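Local coordinates for argonaute protein (Marinitoga piezophila, PDB 5I4A) that cleaves single-stranded DNA at sites chosen by pairing with a short guide RNA that carries a 5'-hydroxyl end, and may defend against mobile genetic elements, at residues I17-F22 and W52-D57; S37-F42 and I62-V67; K282-Y287 and A331-S336. One frame throughout, in Å; residues are numbered along the deposited sequence.

Contact 1: I17-F22 and W52-D57; sequences IKRLYF and WIEIPD
The Y21 ring takes the CB of W52 over one face, a CH-pi contact with CB 4.0 Å from the centroid of the Y21 ring. Beyond CB the indole runs beside Y21 with the two planes turned 47° apart, neither stacked nor edge-to-face, and R19 lies along the indole too, its CD 3.5 Å from CE3 of W52. At the edge of the R19 guanidinium sits E54: NH1 of R19 and OE2 of E54 form a salt bridge, though the modelled 2.4 Å is doubtfully short, with the guanidinium and carboxylate planes 54° apart. A bend at chi3 (51°) turns the R19 guanidinium out of line with its extended CB-CG-CD stem. E76 of strand 74-79 pairs with NE of R19 in a second salt bridge and hydrogen-bonds to OH of Y21.

On the face that carries K18, L20, I53 and I55 the contacts are mostly apolar. CG2 of I53 meets the edge of the F22 ring, 4.0 Å from CE1 of F22, and L20 packs on I53 and I55. The polar exception is K18, whose NZ a water links to OD1 of D57. Four backbone bonds pair K18 with I55 and L20 with I53, among them I55 N to K18 O at 2.8 Å. With R19-E54 and Y21-W52 as non-hydrogen-bonded pairs, this is regular antiparallel pairing between the two central strands of the four-stranded N-terminal domain sheet.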
loop_
_atom_site.group_PDB
_atom_site.type_symbol
_atom_site.label_atom_id
_atom_site.label_comp_id
_atom_site.label_asym_id
_atom_site.label_seq_id
_atom_site.Cartn_x
_atom_site.Cartn_y
_atom_site.Cartn_z
ATOM N N ILE A 17 -28.507 -6.130 17.144
ATOM C CA ILE A 17 -28.114 -7.504 16.858
ATOM C C ILE A 17 -28.909 -8.428 17.766
ATOM O O ILE A 17 -29.065 -8.154 18.961
ATOM C CB ILE A 17 -26.596 -7.710 17.059
ATOM C CG1 ILE A 17 -25.807 -6.817 16.100
ATOM C CG2 ILE A 17 -26.212 -9.174 16.880
ATOM C CD1 ILE A 17 -26.240 -6.938 14.655
ATOM N N LYS A 18 -29.421 -9.514 17.195
ATOM C CA LYS A 18 -30.146 -10.533 17.942
ATOM C C LYS A 18 -29.276 -11.776 18.065
ATOM O O LYS A 18 -28.670 -12.214 17.081
ATOM C CB LYS A 18 -31.476 -10.878 17.267
ATOM C CG LYS A 18 -32.287 -11.924 18.021
ATOM C CD LYS A 18 -33.782 -11.656 17.946
ATOM C CE LYS A 18 -34.452 -12.464 16.845
ATOM N NZ LYS A 18 -35.929 -12.258 16.844
ATOM N N ARG A 19 -29.214 -12.340 19.269
ATOM C CA ARG A 19 -28.457 -13.559 19.525
ATOM C C ARG A 19 -29.419 -14.661 19.943
ATOM O O ARG A 19 -30.075 -14.557 20.987
ATOM C CB ARG A 19 -27.386 -13.333 20.595
ATOM C CG ARG A 19 -26.555 -14.573 20.891
ATOM C CD ARG A 19 -25.187 -14.242 21.470
ATOM N NE ARG A 19 -25.249 -13.329 22.605
ATOM C CZ ARG A 19 -24.550 -12.203 22.697
ATOM N NH1 ARG A 19 -23.724 -11.850 21.723
ATOM N NH2 ARG A 19 -24.669 -11.433 23.770
ATOM N N LEU A 20 -29.500 -15.710 19.129
ATOM C CA LEU A 20 -30.368 -16.852 19.374
ATOM C C LEU A 20 -29.538 -18.036 19.854
ATOM O O LEU A 20 -28.367 -18.174 19.496
ATOM C CB LEU A 20 -31.135 -17.239 18.107
ATOM C CG LEU A 20 -31.873 -16.110 17.385
ATOM C CD1 LEU A 20 -32.539 -16.633 16.127
ATOM C CD2 LEU A 20 -32.892 -15.473 18.306
ATOM N N TYR A 21 -30.158 -18.896 20.658
ATOM C CA TYR A 21 -29.475 -20.025 21.270
ATOM C C TYR A 21 -30.145 -21.335 20.882
ATOM O O TYR A 21 -31.359 -21.393 20.663
ATOM C CB TYR A 21 -29.448 -19.894 22.796
ATOM C CG TYR A 21 -28.546 -18.791 23.299
ATOM C CD1 TYR A 21 -28.998 -17.482 23.386
ATOM C CD2 TYR A 21 -27.241 -19.061 23.689
ATOM C CE1 TYR A 21 -28.176 -16.471 23.845
ATOM C CE2 TYR A 21 -26.411 -18.057 24.151
ATOM C CZ TYR A 21 -26.885 -16.765 24.228
ATOM O OH TYR A 21 -26.065 -15.762 24.688
ATOM N N PHE A 22 -29.335 -22.389 20.807
ATOM C CA PHE A 22 -29.800 -23.726 20.469
ATOM C C PHE A 22 -29.060 -24.735 21.332
ATOM O O PHE A 22 -27.912 -24.511 21.724
ATOM C CB PHE A 22 -29.576 -24.042 18.981
ATOM C CG PHE A 22 -30.213 -23.050 18.049
ATOM C CD1 PHE A 22 -29.547 -21.891 17.688
ATOM C CD2 PHE A 22 -31.482 -23.275 17.539
ATOM C CE1 PHE A 22 -30.132 -20.974 16.838
ATOM C CE2 PHE A 22 -32.073 -22.362 16.685
ATOM C CZ PHE A 22 -31.397 -21.212 16.334
ATOM N N TRP A 52 -24.882 -20.812 19.675
ATOM C CA TRP A 52 -25.610 -19.576 19.433
ATOM C C TRP A 52 -25.193 -18.947 18.111
ATOM O O TRP A 52 -24.176 -19.305 17.509
ATOM C CB TRP A 52 -25.427 -18.576 20.584
ATOM C CG TRP A 52 -24.049 -18.513 21.168
ATOM C CD1 TRP A 52 -23.520 -19.347 22.112
ATOM C CD2 TRP A 52 -23.034 -17.543 20.879
ATOM N NE1 TRP A 52 -22.235 -18.965 22.415
ATOM C CE2 TRP A 52 -21.914 -17.861 21.672
ATOM C CE3 TRP A 52 -22.960 -16.443 20.018
ATOM C CZ2 TRP A 52 -20.738 -17.115 21.636
ATOM C CZ3 TRP A 52 -21.789 -15.707 19.981
ATOM C CH2 TRP A 52 -20.695 -16.047 20.783
ATOM N N ILE A 53 -26.009 -17.994 17.665
ATOM C CA ILE A 53 -25.780 -17.258 16.428
ATOM C C ILE A 53 -26.199 -15.811 16.646
ATOM O O ILE A 53 -27.234 -15.538 17.263
ATOM C CB ILE A 53 -26.537 -17.890 15.239
ATOM C CG1 ILE A 53 -26.202 -17.160 13.936
ATOM C CG2 ILE A 53 -28.047 -17.902 15.486
ATOM C CD1 ILE A 53 -26.923 -17.716 12.727
ATOM N N GLU A 54 -25.383 -14.883 16.156
ATOM C CA GLU A 54 -25.665 -13.455 16.230
ATOM C C GLU A 54 -26.028 -12.968 14.833
ATOM O O GLU A 54 -25.228 -13.101 13.899
ATOM C CB GLU A 54 -24.467 -12.693 16.793
ATOM C CG GLU A 54 -24.217 -12.980 18.266
ATOM C CD GLU A 54 -22.776 -12.758 18.683
ATOM O OE1 GLU A 54 -21.918 -12.558 17.798
ATOM O OE2 GLU A 54 -22.501 -12.792 19.900
ATOM N N ILE A 55 -27.230 -12.418 14.692
ATOM C CA ILE A 55 -27.774 -12.066 13.382
ATOM C C ILE A 55 -28.303 -10.640 13.433
ATOM O O ILE A 55 -28.565 -10.095 14.517
ATOM C CB ILE A 55 -28.894 -13.042 12.947
ATOM C CG1 ILE A 55 -30.027 -13.043 13.975
ATOM C CG2 ILE A 55 -28.339 -14.436 12.729
ATOM C CD1 ILE A 55 -31.324 -13.627 13.454
ATOM N N PRO A 56 -28.473 -10.005 12.274
ATOM C CA PRO A 56 -29.206 -8.737 12.240
ATOM C C PRO A 56 -30.664 -8.967 12.597
ATOM O O PRO A 56 -31.197 -10.071 12.466
ATOM C CB PRO A 56 -29.058 -8.265 10.788
ATOM C CG PRO A 56 -27.961 -9.103 10.197
ATOM C CD PRO A 56 -27.991 -10.400 10.940
ATOM N N ASP A 57 -31.316 -7.899 13.056
ATOM C CA ASP A 57 -32.723 -7.974 13.447
ATOM C C ASP A 57 -33.622 -7.927 12.210
ATOM O O ASP A 57 -34.421 -7.013 12.004
ATOM C CB ASP A 57 -33.065 -6.858 14.424
ATOM C CG ASP A 57 -34.457 -7.003 15.006
ATOM O OD1 ASP A 57 -34.971 -8.141 15.029
ATOM O OD2 ASP A 57 -35.035 -5.983 15.437
HETATM O O HOH W 1 -36.320 -9.674 17.144
#

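Contact 2: S37-F42 and I62-V67; sequences SRVNNF and ITPKNV
N40 reaches across to I62 and T63 with its carboxamide, and its side chain makes both hydrogen bonds of the contact. CB leaves the last turn of the helix with CG anti to the carbonyl carbon (chi1 -73°), which swings the amide toward the loop. CG then stands 3.6 Å from both N and O of T63, facing the backbone of that one residue. OD1 accepts from N of T63 at 2.8 Å, a nearly straight bond (167° at the hydrogen) whose donor is tilted 18° from the carbonyl plane of the amide. The same oxygen lies 3.5 Å from CG2 of I62. ND2 gives a hydrogen to O of T63 at 2.7 Å, landing on a lone pair in the plane of that carbonyl, although T63 O lies somewhat out of the plane of the N40 amide. A single carboxamide thus satisfies both the N-H and the C=O of T63, much as a neighbouring strand would, and the paired bonds limit its freedom to flip.

Beside these two bonds V39 lays CG2 3.3 Å from O of T63 and 4.3 Å from CD of P64, and its CB meets CG2 of T63 at 4.0 Å. The peptide bond before P64 is cis.

ND2 of N40 also bonds to O of L36, one turn back, while the backbone O of N40 accepts from NZ of K97. The contact therefore ties the C-terminal end of helix 29-40, which neighbours helix 84-101, to the loop that leads from strand 51-56 to strand 71-72.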
loop_
_atom_site.group_PDB
_atom_site.type_symbol
_atom_site.label_atom_id
_atom_site.label_comp_id
_atom_site.label_asym_id
_atom_site.label_seq_id
_atom_site.Cartn_x
_atom_site.Cartn_y
_atom_site.Cartn_z
ATOM N N SER A 37 -23.177 -23.964 10.829
ATOM C CA SER A 37 -22.473 -22.962 10.036
ATOM C C SER A 37 -22.420 -23.364 8.568
ATOM O O SER A 37 -22.624 -22.530 7.678
ATOM C CB SER A 37 -21.060 -22.760 10.583
ATOM O OG SER A 37 -21.067 -22.551 11.984
ATOM N N ARG A 38 -22.160 -24.645 8.301
ATOM C CA ARG A 38 -21.979 -25.108 6.929
ATOM C C ARG A 38 -23.257 -24.958 6.114
ATOM O O ARG A 38 -23.218 -24.510 4.962
ATOM C CB ARG A 38 -21.518 -26.566 6.939
ATOM C CG ARG A 38 -20.879 -27.041 5.650
ATOM C CD ARG A 38 -20.657 -28.544 5.681
ATOM N NE ARG A 38 -21.805 -29.262 5.139
ATOM C CZ ARG A 38 -22.850 -29.663 5.855
ATOM N NH1 ARG A 38 -22.907 -29.428 7.159
ATOM N NH2 ARG A 38 -23.843 -30.299 5.263
ATOM N N VAL A 39 -24.402 -25.325 6.692
ATOM C CA VAL A 39 -25.650 -25.312 5.935
ATOM C C VAL A 39 -26.271 -23.924 5.846
ATOM O O VAL A 39 -27.102 -23.683 4.961
ATOM C CB VAL A 39 -26.663 -26.297 6.541
ATOM C CG1 VAL A 39 -26.122 -27.718 6.476
ATOM C CG2 VAL A 39 -26.981 -25.913 7.974
ATOM N N ASN A 40 -25.901 -23.001 6.731
ATOM C CA ASN A 40 -26.435 -21.647 6.699
ATOM C C ASN A 40 -25.469 -20.637 6.096
ATOM O O ASN A 40 -25.832 -19.464 5.964
ATOM C CB ASN A 40 -26.827 -21.196 8.111
ATOM C CG ASN A 40 -28.084 -21.878 8.617
ATOM O OD1 ASN A 40 -29.194 -21.390 8.407
ATOM N ND2 ASN A 40 -27.913 -23.008 9.294
ATOM N N ASN A 41 -24.257 -21.061 5.729
ATOM C CA ASN A 41 -23.220 -20.156 5.226
ATOM C C ASN A 41 -22.985 -19.002 6.197
ATOM O O ASN A 41 -22.752 -17.861 5.796
ATOM C CB ASN A 41 -23.569 -19.631 3.831
ATOM C CG ASN A 41 -23.327 -20.657 2.744
ATOM O OD1 ASN A 41 -22.322 -21.364 2.758
ATOM N ND2 ASN A 41 -24.254 -20.745 1.795
ATOM N N PHE A 42 -23.047 -19.310 7.489
ATOM C CA PHE A 42 -23.015 -18.284 8.527
ATOM C C PHE A 42 -22.508 -18.931 9.803
ATOM O O PHE A 42 -23.127 -19.879 10.298
ATOM C CB PHE A 42 -24.408 -17.683 8.733
ATOM C CG PHE A 42 -24.413 -16.419 9.540
ATOM C CD1 PHE A 42 -24.223 -16.454 10.911
ATOM C CD2 PHE A 42 -24.624 -15.193 8.928
ATOM C CE1 PHE A 42 -24.232 -15.293 11.655
ATOM C CE2 PHE A 42 -24.635 -14.027 9.669
ATOM C CZ PHE A 42 -24.439 -14.077 11.034
ATOM N N ILE A 62 -33.380 -20.108 9.416
ATOM C CA ILE A 62 -32.246 -20.992 9.664
ATOM C C ILE A 62 -32.520 -22.368 9.067
ATOM O O ILE A 62 -33.655 -22.855 9.048
ATOM C CB ILE A 62 -31.949 -21.068 11.175
ATOM C CG1 ILE A 62 -31.595 -19.679 11.710
ATOM C CG2 ILE A 62 -30.815 -22.043 11.469
ATOM C CD1 ILE A 62 -31.334 -19.642 13.200
ATOM N N THR A 63 -31.460 -22.993 8.566
ATOM C CA THR A 63 -31.499 -24.326 7.974
ATOM C C THR A 63 -30.753 -25.301 8.897
ATOM O O THR A 63 -29.725 -24.938 9.462
ATOM C CB THR A 63 -30.863 -24.301 6.554
ATOM O OG1 THR A 63 -31.716 -23.574 5.659
ATOM C CG2 THR A 63 -30.616 -25.696 5.998
ATOM N N PRO A 64 -31.267 -26.534 9.070
ATOM C CA PRO A 64 -32.489 -27.103 8.486
ATOM C C PRO A 64 -33.773 -26.548 9.084
ATOM O O PRO A 64 -33.738 -25.851 10.098
ATOM C CB PRO A 64 -32.357 -28.598 8.789
ATOM C CG PRO A 64 -31.509 -28.659 10.002
ATOM C CD PRO A 64 -30.533 -27.528 9.872
ATOM N N LYS A 65 -34.900 -26.863 8.443
ATOM C CA LYS A 65 -36.188 -26.375 8.922
ATOM C C LYS A 65 -36.448 -26.820 10.355
ATOM O O LYS A 65 -36.787 -26.003 11.217
ATOM C CB LYS A 65 -37.306 -26.853 7.998
ATOM C CG LYS A 65 -38.661 -26.228 8.292
ATOM C CD LYS A 65 -39.772 -27.243 8.107
ATOM C CE LYS A 65 -40.703 -26.853 6.978
ATOM N NZ LYS A 65 -41.178 -28.058 6.236
ATOM N N ASN A 66 -36.274 -28.114 10.638
ATOM C CA ASN A 66 -36.620 -28.601 11.975
ATOM C C ASN A 66 -35.632 -28.166 13.058
ATOM O O ASN A 66 -35.731 -28.677 14.183
ATOM C CB ASN A 66 -36.760 -30.129 11.974
ATOM C CG ASN A 66 -35.446 -30.867 11.665
ATOM O OD1 ASN A 66 -34.348 -30.368 11.904
ATOM N ND2 ASN A 66 -35.575 -32.083 11.150
ATOM N N VAL A 67 -34.701 -27.251 12.775
ATOM C CA VAL A 67 -33.751 -26.816 13.791
ATOM C C VAL A 67 -34.456 -26.151 14.964
ATOM O O VAL A 67 -33.866 -26.015 16.040
ATOM C CB VAL A 67 -32.691 -25.873 13.178
ATOM C CG1 VAL A 67 -33.258 -24.473 12.975
ATOM C CG2 VAL A 67 -31.441 -25.830 14.050
#

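Contact 3: K282-Y287 and A331-S336; sequences KDVFKY and AELGFS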
loop_
_atom_site.group_PDB
_atom_site.type_symbol
_atom_site.label_atom_id
_atom_site.label_comp_id
_atom_site.label_asym_id
_atom_site.label_seq_id
_atom_site.Cartn_x
_atom_site.Cartn_y
_atom_site.Cartn_z
ATOM N N LYS A 282 8.535 18.038 -13.375
ATOM C CA LYS A 282 9.555 17.964 -14.415
ATOM C C LYS A 282 10.064 19.333 -14.844
ATOM O O LYS A 282 11.139 19.413 -15.451
ATOM C CB LYS A 282 9.006 17.206 -15.625
ATOM C CG LYS A 282 7.829 17.888 -16.285
ATOM C CD LYS A 282 7.451 17.215 -17.588
ATOM C CE LYS A 282 6.260 17.912 -18.219
ATOM N NZ LYS A 282 6.017 17.453 -19.611
ATOM N N ASP A 283 9.336 20.407 -14.545
ATOM C CA ASP A 283 9.880 21.741 -14.781
ATOM C C ASP A 283 11.059 22.071 -13.882
ATOM O O ASP A 283 11.616 23.160 -14.013
ATOM C CB ASP A 283 8.788 22.803 -14.594
ATOM C CG ASP A 283 7.975 23.014 -15.841
ATOM O OD1 ASP A 283 8.423 22.551 -16.918
ATOM O OD2 ASP A 283 6.902 23.651 -15.750
ATOM N N VAL A 284 11.448 21.165 -12.986
ATOM C CA VAL A 284 12.659 21.371 -12.198
ATOM C C VAL A 284 13.865 21.571 -13.107
ATOM O O VAL A 284 14.808 22.290 -12.752
ATOM C CB VAL A 284 12.868 20.193 -11.213
ATOM C CG1 VAL A 284 13.197 18.906 -11.963
ATOM C CG2 VAL A 284 13.936 20.523 -10.170
ATOM N N PHE A 285 13.858 20.953 -14.290
ATOM C CA PHE A 285 14.936 21.136 -15.254
ATOM C C PHE A 285 14.861 22.470 -15.982
ATOM O O PHE A 285 15.841 22.863 -16.623
ATOM C CB PHE A 285 14.933 19.995 -16.274
ATOM C CG PHE A 285 15.228 18.651 -15.677
ATOM C CD1 PHE A 285 16.527 18.295 -15.346
ATOM C CD2 PHE A 285 14.211 17.742 -15.447
ATOM C CE1 PHE A 285 16.805 17.058 -14.795
ATOM C CE2 PHE A 285 14.484 16.503 -14.899
ATOM C CZ PHE A 285 15.784 16.161 -14.572
ATOM N N LYS A 286 13.727 23.167 -15.909
ATOM C CA LYS A 286 13.624 24.519 -16.446
ATOM C C LYS A 286 14.125 25.572 -15.469
ATOM O O LYS A 286 14.752 26.551 -15.885
ATOM C CB LYS A 286 12.173 24.847 -16.816
ATOM C CG LYS A 286 11.690 24.286 -18.139
ATOM C CD LYS A 286 10.330 24.869 -18.487
ATOM C CE LYS A 286 9.703 24.167 -19.675
ATOM N NZ LYS A 286 8.237 24.432 -19.731
ATOM N N TYR A 287 13.860 25.389 -14.175
ATOM C CA TYR A 287 14.056 26.443 -13.188
ATOM C C TYR A 287 15.014 26.048 -12.073
ATOM O O TYR A 287 15.157 26.805 -11.103
ATOM C CB TYR A 287 12.703 26.861 -12.605
ATOM C CG TYR A 287 11.666 27.153 -13.668
ATOM C CD1 TYR A 287 11.744 28.304 -14.443
ATOM C CD2 TYR A 287 10.610 26.277 -13.899
ATOM C CE1 TYR A 287 10.800 28.577 -15.418
ATOM C CE2 TYR A 287 9.660 26.541 -14.873
ATOM C CZ TYR A 287 9.762 27.694 -15.629
ATOM O OH TYR A 287 8.823 27.968 -16.600
ATOM N N ALA A 331 23.768 20.587 -14.785
ATOM C CA ALA A 331 23.758 22.042 -14.882
ATOM C C ALA A 331 22.346 22.591 -14.709
ATOM O O ALA A 331 22.127 23.550 -13.959
ATOM C CB ALA A 331 24.352 22.481 -16.220
ATOM N N GLU A 332 21.370 21.981 -15.388
ATOM C CA GLU A 332 19.990 22.447 -15.288
ATOM C C GLU A 332 19.462 22.348 -13.866
ATOM O O GLU A 332 18.648 23.177 -13.448
ATOM C CB GLU A 332 19.095 21.651 -16.240
ATOM C CG GLU A 332 19.215 22.064 -17.700
ATOM C CD GLU A 332 18.594 21.057 -18.649
ATOM O OE1 GLU A 332 18.891 21.123 -19.861
ATOM O OE2 GLU A 332 17.814 20.195 -18.188
ATOM N N LEU A 333 19.911 21.350 -13.106
ATOM C CA LEU A 333 19.445 21.180 -11.738
ATOM C C LEU A 333 20.197 22.050 -10.741
ATOM O O LEU A 333 19.793 22.114 -9.576
ATOM C CB LEU A 333 19.539 19.708 -11.332
ATOM C CG LEU A 333 18.579 18.788 -12.088
ATOM C CD1 LEU A 333 18.714 17.359 -11.603
ATOM C CD2 LEU A 333 17.135 19.275 -11.958
ATOM N N GLY A 334 21.265 22.719 -11.158
ATOM C CA GLY A 334 21.945 23.670 -10.305
ATOM C C GLY A 334 23.189 23.177 -9.599
ATOM O O GLY A 334 23.618 23.819 -8.631
ATOM N N PHE A 335 23.779 22.069 -10.039
ATOM C CA PHE A 335 25.028 21.612 -9.444
ATOM C C PHE A 335 26.164 22.551 -9.834
ATOM O O PHE A 335 26.288 22.947 -10.996
ATOM C CB PHE A 335 25.350 20.185 -9.888
ATOM C CG PHE A 335 24.446 19.143 -9.296
ATOM C CD1 PHE A 335 24.594 18.750 -7.976
ATOM C CD2 PHE A 335 23.457 18.548 -10.060
ATOM C CE1 PHE A 335 23.766 17.790 -7.428
ATOM C CE2 PHE A 335 22.626 17.590 -9.517
ATOM C CZ PHE A 335 22.782 17.210 -8.198
ATOM N N SER A 336 26.986 22.918 -8.849
ATOM C CA SER A 336 28.126 23.785 -9.127
ATOM C C SER A 336 29.071 23.140 -10.132
ATOM O O SER A 336 29.560 23.807 -11.051
ATOM C CB SER A 336 28.863 24.122 -7.830
ATOM O OG SER A 336 29.413 22.960 -7.233
HETATM O O HOH W 2 17.568 24.873 -15.323
#
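F285 and L333 cross obliquely, with CD2 of L333 3.6 Å from both CD1 and CE1 of the F285 ring, and V284 adds its CG2 3.9 Å from the same methyl. Placing CG anti to the carbonyl carbon (chi1 -65°) brings the F285 ring to this leucine. E332 packs here too, crossing F285 at about a right angle, its carboxylate plane 79° from that of the ring and OE2 3.5 Å from CB of F285. K416 meets the ring in a cation-pi contact, and V419 of helix 412-424 also packs on L333. Replacing F285 by an alanine is likely to open a gap beside L333 and leave K416 without its aromatic partner.

The polar part is a single bridge. No direct hydrogen bond joins the segments; instead one water donates to O of F285 (3.0 Å) and to O of E332 (2.7 Å).

Among backbone bonds, G334 N reaches back to A331 O within a Schellman motif, where G334 takes the positive phi that ends helix 325-333. E332 and L333, in the last turn before this Schellman motif of the Mid domain, pack against the short helix 284-287 of linker L2.

Overall arrangement
Contacts 1 and 2 belong to one unit, the N-terminal domain. Their centres are 13 Å apart and their segments alternate along the chain. F42, just after helix 29-40, and I62 of the loop pack on the strands of contact 1: CD1 of F42 comes 3.5 Å from CD1 of I53, and CD1 of I62 3.5 Å from CZ of F22. Contact 3 closes later in the chain, on the opposite side of the molecule's centre, where linker L2 meets the Mid domain; its centre lies 66 Å from that of contact 1. All three are away from the PIWI active site, but their nearest atoms come within about 10, 6 and 9 Å of the bound nucleic acid, respectively.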